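Local atomic coordinates of RNA-dependent RNA Polymerase (Bombyx mori cytoplasmic polyhedrosis virus, PDB entry 6TZ0), a protein that catalyses RNA-templated RNA synthesis, transcribing and replicating the double-stranded RNA genome of a cytoplasmic polyhedrosis virus. Residues A553-N558 with S707-T712. Residues are numbered along the deposited sequence; the frame is centred on the assembly and turned at random.
Sequences ASVTTN and SGFATT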
loop_
_atom_site.group_PDB
_atom_site.type_symbol
_atom_site.label_atom_id
_atom_site.label_comp_id
_atom_site.label_asym_id
_atom_site.label_seq_id
_atom_site.Cartn_x
_atom_site.Cartn_y
_atom_site.Cartn_z
ATOM N N ALA A 553 14.100 2.884 0.414
ATOM C CA ALA A 553 15.249 2.984 -0.467
ATOM C C ALA A 553 16.522 2.474 0.182
ATOM O O ALA A 553 17.508 2.237 -0.521
ATOM C CB ALA A 553 15.441 4.430 -0.916
ATOM N N SER A 554 16.526 2.289 1.500
ATOM C CA SER A 554 17.724 1.868 2.212
ATOM C C SER A 554 17.847 0.359 2.346
ATOM O O SER A 554 18.961 -0.138 2.529
ATOM C CB SER A 554 17.757 2.490 3.608
ATOM O OG SER A 554 17.837 3.899 3.550
ATOM N N VAL A 555 16.741 -0.375 2.263
ATOM C CA VAL A 555 16.769 -1.828 2.390
ATOM C C VAL A 555 17.385 -2.407 1.122
ATOM O O VAL A 555 16.776 -2.368 0.053
ATOM C CB VAL A 555 15.366 -2.397 2.636
ATOM C CG1 VAL A 555 15.386 -3.913 2.646
ATOM C CG2 VAL A 555 14.817 -1.877 3.940
ATOM N N THR A 556 18.589 -2.953 1.237
ATOM C CA THR A 556 19.262 -3.552 0.095
ATOM C C THR A 556 18.763 -4.985 -0.088
ATOM O O THR A 556 17.776 -5.412 0.516
ATOM C CB THR A 556 20.774 -3.494 0.280
ATOM O OG1 THR A 556 21.151 -4.307 1.393
ATOM C CG2 THR A 556 21.211 -2.077 0.562
ATOM N N THR A 557 19.441 -5.752 -0.935
ATOM C CA THR A 557 19.062 -7.144 -1.136
ATOM C C THR A 557 19.507 -7.997 0.050
ATOM O O THR A 557 18.770 -8.881 0.522
ATOM C CB THR A 557 19.683 -7.642 -2.439
ATOM O OG1 THR A 557 19.479 -6.657 -3.455
ATOM C CG2 THR A 557 19.003 -8.894 -2.899
ATOM N N ASN A 558 20.697 -7.700 0.570
ATOM C CA ASN A 558 21.202 -8.387 1.746
ATOM C C ASN A 558 20.403 -8.038 2.996
ATOM O O ASN A 558 20.319 -8.854 3.918
ATOM C CB ASN A 558 22.669 -8.044 1.945
ATOM C CG ASN A 558 23.541 -8.594 0.853
ATOM O OD1 ASN A 558 23.331 -9.700 0.386
ATOM N ND2 ASN A 558 24.537 -7.828 0.444
ATOM N N SER A 707 23.294 -1.794 10.359
ATOM C CA SER A 707 22.355 -2.516 9.520
ATOM C C SER A 707 22.107 -1.827 8.189
ATOM O O SER A 707 21.292 -2.305 7.397
ATOM C CB SER A 707 21.034 -2.705 10.257
ATOM O OG SER A 707 20.102 -3.372 9.434
ATOM N N GLY A 708 22.789 -0.721 7.925
ATOM C CA GLY A 708 22.668 -0.059 6.646
ATOM C C GLY A 708 21.619 1.025 6.569
ATOM O O GLY A 708 21.059 1.261 5.496
ATOM N N PHE A 709 21.340 1.702 7.675
ATOM C CA PHE A 709 20.368 2.782 7.682
ATOM C C PHE A 709 21.019 4.053 8.201
ATOM O O PHE A 709 22.000 4.001 8.943
ATOM C CB PHE A 709 19.156 2.448 8.544
ATOM C CG PHE A 709 18.439 1.208 8.120
ATOM C CD1 PHE A 709 17.688 1.190 6.963
ATOM C CD2 PHE A 709 18.482 0.071 8.904
ATOM C CE1 PHE A 709 17.025 0.048 6.573
ATOM C CE2 PHE A 709 17.816 -1.070 8.521
ATOM C CZ PHE A 709 17.086 -1.080 7.356
ATOM N N ALA A 710 20.479 5.193 7.783
ATOM C CA ALA A 710 20.856 6.481 8.340
ATOM C C ALA A 710 19.766 6.927 9.300
ATOM O O ALA A 710 18.577 6.861 8.973
ATOM C CB ALA A 710 21.062 7.517 7.239
ATOM N N THR A 711 20.165 7.356 10.491
ATOM C CA THR A 711 19.224 7.711 11.540
ATOM C C THR A 711 19.469 9.136 12.004
ATOM O O THR A 711 20.617 9.569 12.141
ATOM C CB THR A 711 19.333 6.765 12.747
ATOM O OG1 THR A 711 20.656 6.831 13.292
ATOM C CG2 THR A 711 19.016 5.333 12.352
ATOM N N THR A 712 18.383 9.863 12.236
ATOM C CA THR A 712 18.421 11.121 12.964
ATOM C C THR A 712 17.867 10.856 14.357
ATOM O O THR A 712 16.757 10.334 14.497
ATOM C CB THR A 712 17.612 12.207 12.258
ATOM O OG1 THR A 712 18.127 12.407 10.937
ATOM C CG2 THR A 712 17.711 13.513 13.023
#
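The nearest CA atoms are those of S554 and F709, 6.1 Å apart, where the turn between helices 551-554 and 557-573 passes the loop that leads from helix 690-705 into strand 711-716. G708 is the first residue to leave helical angles; its positive phi (92°) and two bonds back into the last turn make a Schellman motif. F709 then offers one edge of its ring: CG lies anti to the carbonyl carbon (chi1 -58°), and the end of the ring comes nearer the turn than its root. S554 CB meets F709 CD1 at 3.6 Å, close to the ring plane, and V555 CG2 lies in that plane, 3.9 Å from F709 CE1. Beyond the pair, F709 also packs on L651 of helix 644-665 and on V548 of strand 541-548. The contact, small (139 Å²) and buried, joins the turn following strand 541-548 to the loop before strand 711-716, outermost in its sheet within this chain. It lies beside V548 and G550, which bind magnesium and UTP in this polymerase, though neither ligand is bound to this chain in the model. With S554 OG hydrogen-bonded back to G550 O, four residues earlier, carbon alone meets the ring edge, and the contact rests on shape and van der Waals packing.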